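Local coordinates for beta-L-arabinobiosidase (Bacteroides thetaiotaomicron, PDB 5MQR), which probably hydrolyses arabinofuranoside linkages during the breakdown of plant pectin, and carries a sialidase-like beta-propeller beside a six-hairpin glycosidase domain, at residues Lys302-Ser307 and Leu343-Leu348; Ser307-Trp312 and Glu329-Leu334; Asn754-Leu759 and Trp892-Pro897; Ala957-Met962 and Gly1031-Leu1036. One frame throughout, in Å; residues are numbered along the deposited sequence.

Contact 1 of 4, residues Lys302-Ser307 and Leu343-Leu348; sequences KGFVNS and LEYTTL
The rings of Phe304 and Tyr345 make an offset edge-to-face pair, with centroids 5.6 Å apart and planes inclined at 68°. Phe304 supplies the edge: Tyr345 CG and CD1 lie close to its ring plane, and the leading atom is CZ, 3.8 Å from Tyr345 CG. The meeting point is near the root of the tyrosine ring, so Phe304 CZ also comes within 3.9 Å of Tyr345 CB, while Phe304 CE1 lies 4.1 Å from Tyr345 CD1. An edge-to-face arrangement directs the slightly positive ring hydrogens of one aromatic at the electron-rich face of the other, which suits two aromatic rings, one from a loop and one from a short strand. In Phe304, CG is anti to the carbonyl carbon (chi1 -87°), and this carries the ring across to its partner. Tyrosine fits its own position because the far end of the ring is polar: its OH is hydrogen-bonded to Tyr268 OH. In the propeller, both rings pack on Thr323 of strand 321-325 and on Ile28, while strand 344-345 runs parallel to strand 29-30, so the pair lies between a four-stranded antiparallel sheet and the start of the modelled chain.

Contact 2 of 4, residues Ser307-Trp312 and Glu329-Leu334; sequences SNAKIW and EFRWPL
Ser307 and Glu329 bring the two backbones closest, with their CA atoms 5.3 Å apart, and the chains separate a little by Ala309 and Arg331, whose CA atoms are 6.5 Å apart. Backbone hydrogen bonds do not link the segments, so side chains make the contact. Arg331 is the centre of an inverse gamma turn, closed by a weak bond from Trp332 N to Phe330 O. Ser307 OG donates to Glu329 OE1 at 3.1 Å, approaching from above the carboxylate plane, 51° out of it. The glutamate can meet it although its CB points away, because the chain bends at chi2 (-66°) and curls the carboxylate back. In the propeller the two segments border one antiparallel sheet: Ser307-Trp312 leads into strand 311-315, and Glu329-Leu334 connects strand 321-325 to strand 334-339. Ala309 is small enough for the extended Arg331 chain to lie over it, with CB 3.6 Å from Arg331 CD and 3.5 Å above one face of the guanidinium. Asn308 ND2 lies 3.8 Å from Arg331 NH2, a contact only, its amide turned 60° from the guanidinium plane. Outside, Arg331 NH1 binds Gln370 OE1, and Arg331 NH2 reaches a phosphate oxygen of the phosphotyrosine at position 371.

Contact 3 of 4, residues Asn754-Leu759 and Trp892-Pro897; sequences NADAVL and WYFNLP
Asp756 CG, anti to the backbone N (chi1 169°), carries the carboxylate out from its helix to the edge of the Phe894 ring. Asp756 CB lies 3.8 Å from Phe894 CE1. Asp756 CG is closer, 3.5 Å from Phe894 CE1, near the ring plane. The carboxylate stands at the CD1-CE1 edge, turned 79° from the ring, with Asp756 OD1 3.6 Å from Phe894 CD1 and Asp756 OD2 3.6 Å from Phe894 CE1. At the tip the oxygens part company: Asp756 OD1 accepts from a water at 2.6 Å, which also donates to Tyr893 O at 3.1 Å, while OD2 is hydrogen-bonded to Tyr717 OH. These bonds chiefly suit an acid to the place, and the slightly positive ring edge probably favours it too. Asn895 (positive phi) is C-prime of the Schellman motif here. In this MGH1-like domain, Asp756 on helix 754-765 thus bridges helix 712-719, through Tyr717, and, through the water, the end of the weakly bonded helix 890-893, while Phe894 rests on Tyr825 of helix 820-839.

Contact 4 of 4, residues Ala957-Met962 and Gly1031-Leu1036; sequences AMANFM and GLRPRL
This buried contact joins the helical glycosidase domain, of the six-hairpin kind, to the loop between helix 1022-1029 and strand 1040-1042, where the family 65-like C-terminal region begins: Asn960 on helix 948-964 is met by Arg1033 from that loop. Arg1033 is bent at both chi2 and chi3, which folds its long chain toward the helix. Arg1033 NH2 donates to Asn960 OD1 at 2.8 Å, in the carbonyl plane and nearly in the guanidinium plane, with an N-H...O angle of 145°. The two flat groups are themselves steeply crossed, at 78°. Asparagine suits the position because its two ends do different work: OD1 accepts from the arginine, while ND2 donates to Trp892 O. Ala959 offers a small CB 4.0 Å from Arg1033 NH1, and its carbonyl O lies over one guanidinium face. NH1 also donates to Thr1027 O, so the buried charge has several acceptors. A water at the guanidinium edge joins the two groups, accepting from Arg1033 NH1 at 3.0 Å and donating to Asn960 OD1 at 2.9 Å.

From the N terminus, contact 1 opens first, and within the loop it closes lies the shorter one of contact 2. The two share Ser307, with centres 12 Å apart within the propeller: Phe304 and Asn306 pack against Ile311, so the entry to strand 311-315 belongs to both. Contacts 3 and 4 follow in series, crossing neither each other nor the first pair. Contact 3 closes a long, mostly helical excursion of the glycosidase domain, and contact 4 closes a shorter, later loop that ends between helix 1022-1029 and strand 1040-1042. They touch where helix 948-964 packs on residues 892-897. The centres of contacts 1 and 3 are about 55 Å apart, on opposite sides of the chain's centre.

Contact 1 of 4, residues Lys302-Ser307 and Leu343-Leu348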
loop_
_atom_site.group_PDB
_atom_site.type_symbol
_atom_site.label_atom_id
_atom_site.label_comp_id
_atom_site.label_asym_id
_atom_site.label_seq_id
_atom_site.Cartn_x
_atom_site.Cartn_y
_atom_site.Cartn_z
ATOM N N LYS A 302 -1.389 -18.795 19.445
ATOM C CA LYS A 302 -1.877 -17.774 20.368
ATOM C C LYS A 302 -2.511 -16.649 19.577
ATOM O O LYS A 302 -2.002 -16.250 18.518
ATOM C CB LYS A 302 -0.759 -17.252 21.295
ATOM C CG LYS A 302 -0.360 -18.308 22.316
ATOM C CD LYS A 302 0.620 -17.839 23.384
ATOM C CE LYS A 302 0.863 -18.988 24.385
ATOM N NZ LYS A 302 1.537 -18.532 25.650
ATOM N N GLY A 303 -3.657 -16.200 20.060
ATOM C CA GLY A 303 -4.374 -15.099 19.447
ATOM C C GLY A 303 -5.330 -15.452 18.309
ATOM O O GLY A 303 -6.271 -14.677 18.035
ATOM N N PHE A 304 -5.089 -16.573 17.628
ATOM C CA PHE A 304 -5.968 -17.016 16.550
ATOM C C PHE A 304 -7.320 -17.444 17.127
ATOM O O PHE A 304 -7.402 -18.173 18.126
ATOM C CB PHE A 304 -5.356 -18.177 15.730
ATOM C CG PHE A 304 -4.479 -17.734 14.609
ATOM C CD1 PHE A 304 -3.114 -17.538 14.803
ATOM C CD2 PHE A 304 -5.009 -17.515 13.348
ATOM C CE1 PHE A 304 -2.296 -17.100 13.765
ATOM C CE2 PHE A 304 -4.195 -17.108 12.297
ATOM C CZ PHE A 304 -2.837 -16.891 12.513
ATOM N N VAL A 305 -8.375 -16.944 16.500
ATOM C CA VAL A 305 -9.723 -17.418 16.752
ATOM C C VAL A 305 -10.030 -18.385 15.613
ATOM O O VAL A 305 -10.059 -17.998 14.452
ATOM C CB VAL A 305 -10.720 -16.233 16.823
ATOM C CG1 VAL A 305 -12.117 -16.708 17.214
ATOM C CG2 VAL A 305 -10.186 -15.204 17.819
ATOM N N ASN A 306 -10.236 -19.647 15.972
ATOM C CA ASN A 306 -10.408 -20.720 15.030
ATOM C C ASN A 306 -10.917 -21.895 15.820
ATOM O O ASN A 306 -10.659 -22.037 17.023
ATOM C CB ASN A 306 -9.084 -21.076 14.320
ATOM C CG ASN A 306 -9.272 -22.003 13.118
ATOM O OD1 ASN A 306 -8.615 -23.040 13.018
ATOM N ND2 ASN A 306 -10.184 -21.647 12.215
ATOM N N SER A 307 -11.649 -22.747 15.129
ATOM C CA SER A 307 -12.277 -23.878 15.776
ATOM C C SER A 307 -12.047 -25.105 14.897
ATOM O O SER A 307 -10.902 -25.454 14.636
ATOM C CB SER A 307 -13.752 -23.535 16.039
ATOM O OG SER A 307 -14.455 -24.636 16.557
ATOM N N LEU A 343 5.335 -16.235 10.855
ATOM C CA LEU A 343 5.117 -16.521 12.265
ATOM C C LEU A 343 4.115 -15.563 12.879
ATOM O O LEU A 343 3.106 -16.000 13.384
ATOM C CB LEU A 343 6.437 -16.508 13.018
ATOM C CG LEU A 343 7.351 -17.688 12.701
ATOM C CD1 LEU A 343 8.638 -17.552 13.516
ATOM C CD2 LEU A 343 6.700 -19.045 12.976
ATOM N N GLU A 344 4.387 -14.265 12.833
ATOM C CA GLU A 344 3.460 -13.255 13.361
ATOM C C GLU A 344 2.438 -12.798 12.332
ATOM O O GLU A 344 2.795 -12.253 11.311
ATOM C CB GLU A 344 4.217 -12.022 13.862
ATOM C CG GLU A 344 3.337 -10.965 14.550
ATOM C CD GLU A 344 4.104 -9.708 14.947
ATOM O OE1 GLU A 344 5.316 -9.613 14.660
ATOM O OE2 GLU A 344 3.493 -8.779 15.509
ATOM N N TYR A 345 1.164 -12.987 12.640
ATOM C CA TYR A 345 0.089 -12.532 11.786
ATOM C C TYR A 345 -0.528 -11.330 12.428
ATOM O O TYR A 345 -0.736 -11.317 13.635
ATOM C CB TYR A 345 -0.939 -13.641 11.573
ATOM C CG TYR A 345 -0.435 -14.680 10.596
ATOM C CD1 TYR A 345 0.427 -15.692 11.003
ATOM C CD2 TYR A 345 -0.798 -14.634 9.252
ATOM C CE1 TYR A 345 0.898 -16.626 10.113
ATOM C CE2 TYR A 345 -0.319 -15.566 8.350
ATOM C CZ TYR A 345 0.519 -16.570 8.791
ATOM O OH TYR A 345 0.995 -17.522 7.902
ATOM N N THR A 346 -0.789 -10.308 11.622
ATOM C CA THR A 346 -1.130 -8.988 12.138
ATOM C C THR A 346 -2.421 -8.394 11.621
ATOM O O THR A 346 -2.822 -7.367 12.120
ATOM C CB THR A 346 0.008 -7.981 11.815
ATOM O OG1 THR A 346 0.164 -7.872 10.402
ATOM C CG2 THR A 346 1.329 -8.473 12.400
ATOM N N THR A 347 -3.066 -9.014 10.630
ATOM C CA THR A 347 -4.293 -8.483 10.027
ATOM C C THR A 347 -5.427 -9.522 10.047
ATOM O O THR A 347 -5.188 -10.730 10.206
ATOM C CB THR A 347 -4.051 -8.077 8.540
ATOM O OG1 THR A 347 -3.756 -9.238 7.744
ATOM C CG2 THR A 347 -2.892 -7.069 8.426
ATOM N N LEU A 348 -6.647 -9.031 9.849
ATOM C CA LEU A 348 -7.824 -9.880 9.711
ATOM C C LEU A 348 -8.831 -9.185 8.818
ATOM O O LEU A 348 -9.335 -8.132 9.162
ATOM C CB LEU A 348 -8.443 -10.181 11.064
ATOM C CG LEU A 348 -9.634 -11.144 11.031
ATOM C CD1 LEU A 348 -9.165 -12.518 10.582
ATOM C CD2 LEU A 348 -10.304 -11.198 12.388
#

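Contact 2 of 4, residues Ser307-Trp312 and Glu329-Leu334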
loop_
_atom_site.group_PDB
_atom_site.type_symbol
_atom_site.label_atom_id
_atom_site.label_comp_id
_atom_site.label_asym_id
_atom_site.label_seq_id
_atom_site.Cartn_x
_atom_site.Cartn_y
_atom_site.Cartn_z
ATOM N N SER A 307 -11.649 -22.747 15.129
ATOM C CA SER A 307 -12.277 -23.878 15.776
ATOM C C SER A 307 -12.047 -25.105 14.897
ATOM O O SER A 307 -10.902 -25.454 14.636
ATOM C CB SER A 307 -13.752 -23.535 16.039
ATOM O OG SER A 307 -14.455 -24.636 16.557
ATOM N N ASN A 308 -13.121 -25.676 14.366
ATOM C CA ASN A 308 -13.146 -27.020 13.873
ATOM C C ASN A 308 -13.158 -27.145 12.357
ATOM O O ASN A 308 -13.167 -28.247 11.841
ATOM C CB ASN A 308 -14.423 -27.675 14.405
ATOM C CG ASN A 308 -14.169 -29.070 14.873
ATOM O OD1 ASN A 308 -13.271 -29.283 15.684
ATOM N ND2 ASN A 308 -14.925 -30.040 14.355
ATOM N N ALA A 309 -13.185 -26.031 11.641
ATOM C CA ALA A 309 -13.460 -26.057 10.210
ATOM C C ALA A 309 -12.208 -25.883 9.312
ATOM O O ALA A 309 -12.343 -25.452 8.155
ATOM C CB ALA A 309 -14.511 -25.004 9.897
ATOM N N LYS A 310 -11.036 -26.262 9.845
ATOM C CA LYS A 310 -9.690 -26.108 9.225
ATOM C C LYS A 310 -9.147 -24.666 9.117
ATOM O O LYS A 310 -9.890 -23.692 8.973
ATOM C CB LYS A 310 -9.587 -26.712 7.820
ATOM C CG LYS A 310 -9.898 -28.179 7.672
ATOM C CD LYS A 310 -9.662 -28.612 6.226
ATOM C CE LYS A 310 -9.950 -30.103 6.039
ATOM N NZ LYS A 310 -9.695 -30.590 4.654
ATOM N N ILE A 311 -7.823 -24.576 9.144
ATOM C CA ILE A 311 -7.102 -23.353 8.833
ATOM C C ILE A 311 -6.040 -23.715 7.778
ATOM O O ILE A 311 -5.392 -24.770 7.852
ATOM C CB ILE A 311 -6.494 -22.725 10.100
ATOM C CG1 ILE A 311 -5.571 -21.543 9.739
ATOM C CG2 ILE A 311 -5.734 -23.757 10.924
ATOM C CD1 ILE A 311 -5.293 -20.588 10.901
ATOM N N TRP A 312 -5.920 -22.868 6.770
ATOM C CA TRP A 312 -4.968 -23.055 5.709
ATOM C C TRP A 312 -3.947 -21.950 5.775
ATOM O O TRP A 312 -4.308 -20.782 5.790
ATOM C CB TRP A 312 -5.667 -22.944 4.369
ATOM C CG TRP A 312 -4.715 -22.917 3.228
ATOM C CD1 TRP A 312 -4.380 -21.842 2.471
ATOM C CD2 TRP A 312 -3.935 -24.007 2.754
ATOM N NE1 TRP A 312 -3.468 -22.196 1.530
ATOM C CE2 TRP A 312 -3.167 -23.525 1.678
ATOM C CE3 TRP A 312 -3.821 -25.357 3.120
ATOM C CZ2 TRP A 312 -2.281 -24.350 0.951
ATOM C CZ3 TRP A 312 -2.955 -26.174 2.402
ATOM C CH2 TRP A 312 -2.203 -25.668 1.317
ATOM N N GLU A 329 -15.993 -19.498 16.254
ATOM C CA GLU A 329 -16.514 -20.813 16.678
ATOM C C GLU A 329 -17.677 -21.292 15.769
ATOM O O GLU A 329 -18.088 -22.444 15.835
ATOM C CB GLU A 329 -16.933 -20.791 18.149
ATOM C CG GLU A 329 -15.746 -20.642 19.105
ATOM C CD GLU A 329 -14.803 -21.851 19.093
ATOM O OE1 GLU A 329 -15.310 -22.997 19.044
ATOM O OE2 GLU A 329 -13.556 -21.668 19.099
ATOM N N PHE A 330 -18.169 -20.395 14.921
ATOM C CA PHE A 330 -19.139 -20.710 13.877
ATOM C C PHE A 330 -18.365 -20.757 12.573
ATOM O O PHE A 330 -17.276 -20.167 12.472
ATOM C CB PHE A 330 -20.215 -19.634 13.820
ATOM C CG PHE A 330 -20.951 -19.454 15.123
ATOM C CD1 PHE A 330 -20.439 -18.631 16.120
ATOM C CD2 PHE A 330 -22.147 -20.110 15.350
ATOM C CE1 PHE A 330 -21.107 -18.460 17.317
ATOM C CE2 PHE A 330 -22.822 -19.965 16.559
ATOM C CZ PHE A 330 -22.297 -19.133 17.550
ATOM N N ARG A 331 -18.902 -21.441 11.569
ATOM C CA ARG A 331 -18.194 -21.551 10.302
ATOM C C ARG A 331 -18.485 -20.390 9.373
ATOM O O ARG A 331 -18.814 -20.581 8.221
ATOM C CB ARG A 331 -18.452 -22.918 9.664
ATOM C CG ARG A 331 -18.095 -24.033 10.622
ATOM C CD ARG A 331 -18.127 -25.393 9.966
ATOM N NE ARG A 331 -17.805 -26.444 10.929
ATOM C CZ ARG A 331 -17.291 -27.642 10.636
ATOM N NH1 ARG A 331 -17.042 -28.013 9.380
ATOM N NH2 ARG A 331 -17.017 -28.491 11.626
ATOM N N TRP A 332 -18.296 -19.173 9.868
ATOM C CA TRP A 332 -18.373 -17.966 9.046
ATOM C C TRP A 332 -17.743 -16.775 9.776
ATOM O O TRP A 332 -17.630 -16.814 10.975
ATOM C CB TRP A 332 -19.825 -17.632 8.734
ATOM C CG TRP A 332 -20.670 -17.180 9.909
ATOM C CD1 TRP A 332 -20.701 -15.934 10.468
ATOM C CD2 TRP A 332 -21.634 -17.956 10.620
ATOM N NE1 TRP A 332 -21.637 -15.882 11.483
ATOM C CE2 TRP A 332 -22.209 -17.118 11.608
ATOM C CE3 TRP A 332 -22.077 -19.280 10.519
ATOM C CZ2 TRP A 332 -23.200 -17.569 12.499
ATOM C CZ3 TRP A 332 -23.081 -19.728 11.406
ATOM C CH2 TRP A 332 -23.630 -18.874 12.371
ATOM N N PRO A 333 -17.309 -15.737 9.074
ATOM C CA PRO A 333 -17.020 -15.770 7.637
ATOM C C PRO A 333 -15.763 -16.575 7.356
ATOM O O PRO A 333 -15.200 -17.192 8.258
ATOM C CB PRO A 333 -16.763 -14.307 7.315
ATOM C CG PRO A 333 -16.104 -13.803 8.577
ATOM C CD PRO A 333 -16.706 -14.561 9.723
ATOM N N LEU A 334 -15.347 -16.580 6.104
ATOM C CA LEU A 334 -14.032 -17.085 5.758
ATOM C C LEU A 334 -13.170 -15.827 5.650
ATOM O O LEU A 334 -13.541 -14.881 4.937
ATOM C CB LEU A 334 -14.056 -17.842 4.442
ATOM C CG LEU A 334 -12.817 -18.683 4.122
ATOM C CD1 LEU A 334 -12.705 -19.838 5.105
ATOM C CD2 LEU A 334 -12.906 -19.224 2.708
#

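Contact 3 of 4, residues Asn754-Leu759 and Trp892-Pro897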
loop_
_atom_site.group_PDB
_atom_site.type_symbol
_atom_site.label_atom_id
_atom_site.label_comp_id
_atom_site.label_asym_id
_atom_site.label_seq_id
_atom_site.Cartn_x
_atom_site.Cartn_y
_atom_site.Cartn_z
ATOM N N ASN A 754 17.261 34.502 -6.514
ATOM C CA ASN A 754 15.815 34.399 -6.689
ATOM C C ASN A 754 15.336 33.963 -8.053
ATOM O O ASN A 754 14.255 33.370 -8.144
ATOM C CB ASN A 754 15.130 35.696 -6.301
ATOM C CG ASN A 754 15.248 35.980 -4.823
ATOM O OD1 ASN A 754 15.455 35.072 -3.996
ATOM N ND2 ASN A 754 15.162 37.251 -4.478
ATOM N N ALA A 755 16.107 34.238 -9.101
ATOM C CA ALA A 755 15.706 33.725 -10.406
ATOM C C ALA A 755 15.837 32.210 -10.419
ATOM O O ALA A 755 14.930 31.522 -10.875
ATOM C CB ALA A 755 16.492 34.351 -11.533
ATOM N N ASP A 756 16.933 31.686 -9.878
ATOM C CA ASP A 756 17.048 30.221 -9.667
ATOM C C ASP A 756 15.906 29.670 -8.845
ATOM O O ASP A 756 15.379 28.643 -9.194
ATOM C CB ASP A 756 18.372 29.836 -9.018
ATOM C CG ASP A 756 18.409 28.414 -8.544
ATOM O OD1 ASP A 756 18.788 27.527 -9.344
ATOM O OD2 ASP A 756 18.080 28.205 -7.350
ATOM N N ALA A 757 15.541 30.346 -7.759
ATOM C CA ALA A 757 14.443 29.898 -6.908
ATOM C C ALA A 757 13.074 29.918 -7.608
ATOM O O ALA A 757 12.287 29.011 -7.405
ATOM C CB ALA A 757 14.396 30.696 -5.602
ATOM N N VAL A 758 12.799 30.931 -8.424
ATOM C CA VAL A 758 11.555 30.975 -9.190
ATOM C C VAL A 758 11.484 29.845 -10.234
ATOM O O VAL A 758 10.424 29.224 -10.383
ATOM C CB VAL A 758 11.310 32.363 -9.830
ATOM C CG1 VAL A 758 10.215 32.308 -10.896
ATOM C CG2 VAL A 758 10.930 33.347 -8.750
ATOM N N LEU A 759 12.575 29.571 -10.944
ATOM C CA LEU A 759 12.605 28.407 -11.808
ATOM C C LEU A 759 12.427 27.090 -10.983
ATOM O O LEU A 759 11.670 26.199 -11.404
ATOM C CB LEU A 759 13.872 28.381 -12.655
ATOM C CG LEU A 759 13.995 27.209 -13.638
ATOM C CD1 LEU A 759 12.852 27.233 -14.644
ATOM C CD2 LEU A 759 15.345 27.227 -14.338
ATOM N N TRP A 892 28.046 24.115 -5.919
ATOM C CA TRP A 892 27.245 22.904 -6.159
ATOM C C TRP A 892 25.734 23.050 -5.899
ATOM O O TRP A 892 24.950 22.260 -6.400
ATOM C CB TRP A 892 27.766 21.724 -5.344
ATOM C CG TRP A 892 29.016 21.201 -5.887
ATOM C CD1 TRP A 892 29.157 20.367 -6.951
ATOM C CD2 TRP A 892 30.326 21.489 -5.426
ATOM N NE1 TRP A 892 30.464 20.099 -7.165
ATOM C CE2 TRP A 892 31.214 20.763 -6.238
ATOM C CE3 TRP A 892 30.837 22.255 -4.373
ATOM C CZ2 TRP A 892 32.593 20.797 -6.062
ATOM C CZ3 TRP A 892 32.224 22.304 -4.194
ATOM C CH2 TRP A 892 33.083 21.579 -5.042
ATOM N N TYR A 893 25.331 24.042 -5.128
ATOM C CA TYR A 893 23.911 24.413 -5.014
ATOM C C TYR A 893 23.286 24.695 -6.389
ATOM O O TYR A 893 22.095 24.480 -6.582
ATOM C CB TYR A 893 23.761 25.638 -4.094
ATOM C CG TYR A 893 22.373 25.979 -3.680
ATOM C CD1 TYR A 893 21.558 26.696 -4.516
ATOM C CD2 TYR A 893 21.900 25.654 -2.411
ATOM C CE1 TYR A 893 20.263 27.010 -4.151
ATOM C CE2 TYR A 893 20.618 25.989 -2.016
ATOM C CZ TYR A 893 19.796 26.672 -2.895
ATOM O OH TYR A 893 18.506 27.035 -2.550
ATOM N N PHE A 894 24.096 25.163 -7.334
ATOM C CA PHE A 894 23.622 25.463 -8.679
ATOM C C PHE A 894 24.272 24.590 -9.729
ATOM O O PHE A 894 24.244 24.919 -10.910
ATOM C CB PHE A 894 23.860 26.947 -8.988
ATOM C CG PHE A 894 23.333 27.860 -7.943
ATOM C CD1 PHE A 894 22.017 28.279 -7.967
ATOM C CD2 PHE A 894 24.137 28.276 -6.912
ATOM C CE1 PHE A 894 21.511 29.111 -6.968
ATOM C CE2 PHE A 894 23.647 29.110 -5.917
ATOM C CZ PHE A 894 22.331 29.536 -5.944
ATOM N N ASN A 895 24.835 23.466 -9.307
ATOM C CA ASN A 895 25.574 22.564 -10.208
ATOM C C ASN A 895 26.595 23.307 -11.096
ATOM O O ASN A 895 26.748 23.000 -12.274
ATOM C CB ASN A 895 24.587 21.749 -11.066
ATOM C CG ASN A 895 23.645 20.908 -10.222
ATOM O OD1 ASN A 895 24.051 19.928 -9.620
ATOM N ND2 ASN A 895 22.401 21.297 -10.163
ATOM N N LEU A 896 27.283 24.284 -10.509
ATOM C CA LEU A 896 28.250 25.087 -11.251
ATOM C C LEU A 896 29.481 24.291 -11.694
ATOM O O LEU A 896 29.857 24.357 -12.867
ATOM C CB LEU A 896 28.650 26.339 -10.446
ATOM C CG LEU A 896 29.538 27.406 -11.088
ATOM C CD1 LEU A 896 29.469 28.714 -10.307
ATOM C CD2 LEU A 896 30.984 26.951 -11.175
ATOM N N PRO A 897 30.145 23.573 -10.763
ATOM C CA PRO A 897 31.434 22.991 -11.195
ATOM C C PRO A 897 31.286 21.876 -12.222
ATOM O O PRO A 897 30.237 21.253 -12.310
ATOM C CB PRO A 897 32.033 22.450 -9.888
ATOM C CG PRO A 897 31.346 23.257 -8.811
ATOM C CD PRO A 897 29.934 23.366 -9.316
HETATM O O HOH W 1 19.992 25.267 -8.767
#

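Contact 4 of 4, residues Ala957-Met962 and Gly1031-Leu1036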
loop_
_atom_site.group_PDB
_atom_site.type_symbol
_atom_site.label_atom_id
_atom_site.label_comp_id
_atom_site.label_asym_id
_atom_site.label_seq_id
_atom_site.Cartn_x
_atom_site.Cartn_y
_atom_site.Cartn_z
ATOM N N ALA A 957 23.396 21.509 -1.836
ATOM C CA ALA A 957 24.572 21.312 -2.677
ATOM C C ALA A 957 25.107 19.883 -2.632
ATOM O O ALA A 957 25.485 19.332 -3.668
ATOM C CB ALA A 957 25.652 22.291 -2.246
HETATM N N MSE A 958 25.142 19.290 -1.435
HETATM C CA MSE A 958 25.668 17.926 -1.243
HETATM C C MSE A 958 24.809 16.930 -1.962
HETATM O O MSE A 958 25.315 16.001 -2.600
HETATM C CB MSE A 958 25.729 17.577 0.227
HETATM C CG MSE A 958 26.533 16.319 0.482
HETATM SE SE MSE A 958 26.505 15.821 2.397
HETATM C CE MSE A 958 26.587 17.491 3.427
ATOM N N ALA A 959 23.502 17.137 -1.866
ATOM C CA ALA A 959 22.543 16.336 -2.616
ATOM C C ALA A 959 22.736 16.481 -4.116
ATOM O O ALA A 959 22.682 15.488 -4.826
ATOM C CB ALA A 959 21.112 16.702 -2.229
ATOM N N ASN A 960 22.949 17.711 -4.601
ATOM C CA ASN A 960 23.179 17.917 -6.035
ATOM C C ASN A 960 24.406 17.152 -6.489
ATOM O O ASN A 960 24.387 16.475 -7.514
ATOM C CB ASN A 960 23.361 19.399 -6.366
ATOM C CG ASN A 960 22.059 20.175 -6.357
ATOM O OD1 ASN A 960 20.956 19.616 -6.387
ATOM N ND2 ASN A 960 22.188 21.488 -6.343
ATOM N N PHE A 961 25.469 17.295 -5.706
ATOM C CA PHE A 961 26.728 16.627 -5.957
ATOM C C PHE A 961 26.515 15.126 -6.008
ATOM O O PHE A 961 26.974 14.480 -6.938
ATOM C CB PHE A 961 27.720 16.963 -4.858
ATOM C CG PHE A 961 29.087 16.380 -5.064
ATOM C CD1 PHE A 961 29.869 16.757 -6.167
ATOM C CD2 PHE A 961 29.646 15.516 -4.099
ATOM C CE1 PHE A 961 31.142 16.245 -6.317
ATOM C CE2 PHE A 961 30.925 15.015 -4.254
ATOM C CZ PHE A 961 31.659 15.365 -5.363
HETATM N N MSE A 962 25.784 14.589 -5.038
HETATM C CA MSE A 962 25.562 13.140 -4.983
HETATM C C MSE A 962 24.650 12.631 -6.074
HETATM O O MSE A 962 24.818 11.499 -6.553
HETATM C CB MSE A 962 25.039 12.757 -3.617
HETATM C CG MSE A 962 26.175 12.885 -2.608
HETATM SE SE MSE A 962 25.507 12.555 -0.787
HETATM C CE MSE A 962 25.415 10.600 -0.948
ATOM N N GLY A 1031 14.407 12.055 -1.981
ATOM C CA GLY A 1031 15.093 12.083 -3.239
ATOM C C GLY A 1031 14.245 12.380 -4.457
ATOM O O GLY A 1031 14.654 12.022 -5.572
ATOM N N LEU A 1032 13.113 13.062 -4.297
ATOM C CA LEU A 1032 12.383 13.532 -5.479
ATOM C C LEU A 1032 13.171 14.652 -6.133
ATOM O O LEU A 1032 13.371 15.688 -5.520
ATOM C CB LEU A 1032 10.988 14.025 -5.115
ATOM C CG LEU A 1032 10.139 14.649 -6.243
ATOM C CD1 LEU A 1032 9.877 13.691 -7.397
ATOM C CD2 LEU A 1032 8.821 15.125 -5.657
ATOM N N ARG A 1033 13.614 14.437 -7.369
ATOM C CA ARG A 1033 14.446 15.416 -8.077
ATOM C C ARG A 1033 13.656 16.230 -9.097
ATOM O O ARG A 1033 13.376 15.761 -10.188
ATOM C CB ARG A 1033 15.616 14.701 -8.769
ATOM C CG ARG A 1033 16.408 13.751 -7.853
ATOM C CD ARG A 1033 17.104 14.456 -6.692
ATOM N NE ARG A 1033 18.077 15.444 -7.156
ATOM C CZ ARG A 1033 18.651 16.378 -6.392
ATOM N NH1 ARG A 1033 18.367 16.482 -5.085
ATOM N NH2 ARG A 1033 19.525 17.229 -6.934
ATOM N N PRO A 1034 13.291 17.470 -8.753
ATOM C CA PRO A 1034 12.377 18.163 -9.674
ATOM C C PRO A 1034 12.984 18.417 -11.032
ATOM O O PRO A 1034 14.187 18.619 -11.127
ATOM C CB PRO A 1034 12.080 19.484 -8.948
ATOM C CG PRO A 1034 12.331 19.167 -7.502
ATOM C CD PRO A 1034 13.493 18.226 -7.504
ATOM N N ARG A 1035 12.154 18.369 -12.068
ATOM C CA ARG A 1035 12.595 18.516 -13.454
ATOM C C ARG A 1035 11.642 19.370 -14.256
ATOM O O ARG A 1035 10.489 19.555 -13.879
ATOM C CB ARG A 1035 12.674 17.154 -14.135
ATOM C CG ARG A 1035 13.730 16.229 -13.565
ATOM C CD ARG A 1035 13.398 14.808 -13.916
ATOM N NE ARG A 1035 13.531 14.572 -15.352
ATOM C CZ ARG A 1035 14.453 13.803 -15.931
ATOM N NH1 ARG A 1035 15.367 13.154 -15.221
ATOM N NH2 ARG A 1035 14.467 13.673 -17.258
ATOM N N LEU A 1036 12.127 19.847 -15.398
ATOM C CA LEU A 1036 11.323 20.645 -16.336
ATOM C C LEU A 1036 10.374 19.812 -17.179
ATOM O O LEU A 1036 9.397 20.337 -17.685
ATOM C CB LEU A 1036 12.233 21.415 -17.291
ATOM C CG LEU A 1036 13.189 22.407 -16.641
ATOM C CD1 LEU A 1036 14.312 22.775 -17.587
ATOM C CD2 LEU A 1036 12.433 23.636 -16.174
HETATM O O HOH W 2 19.564 18.985 -3.967
#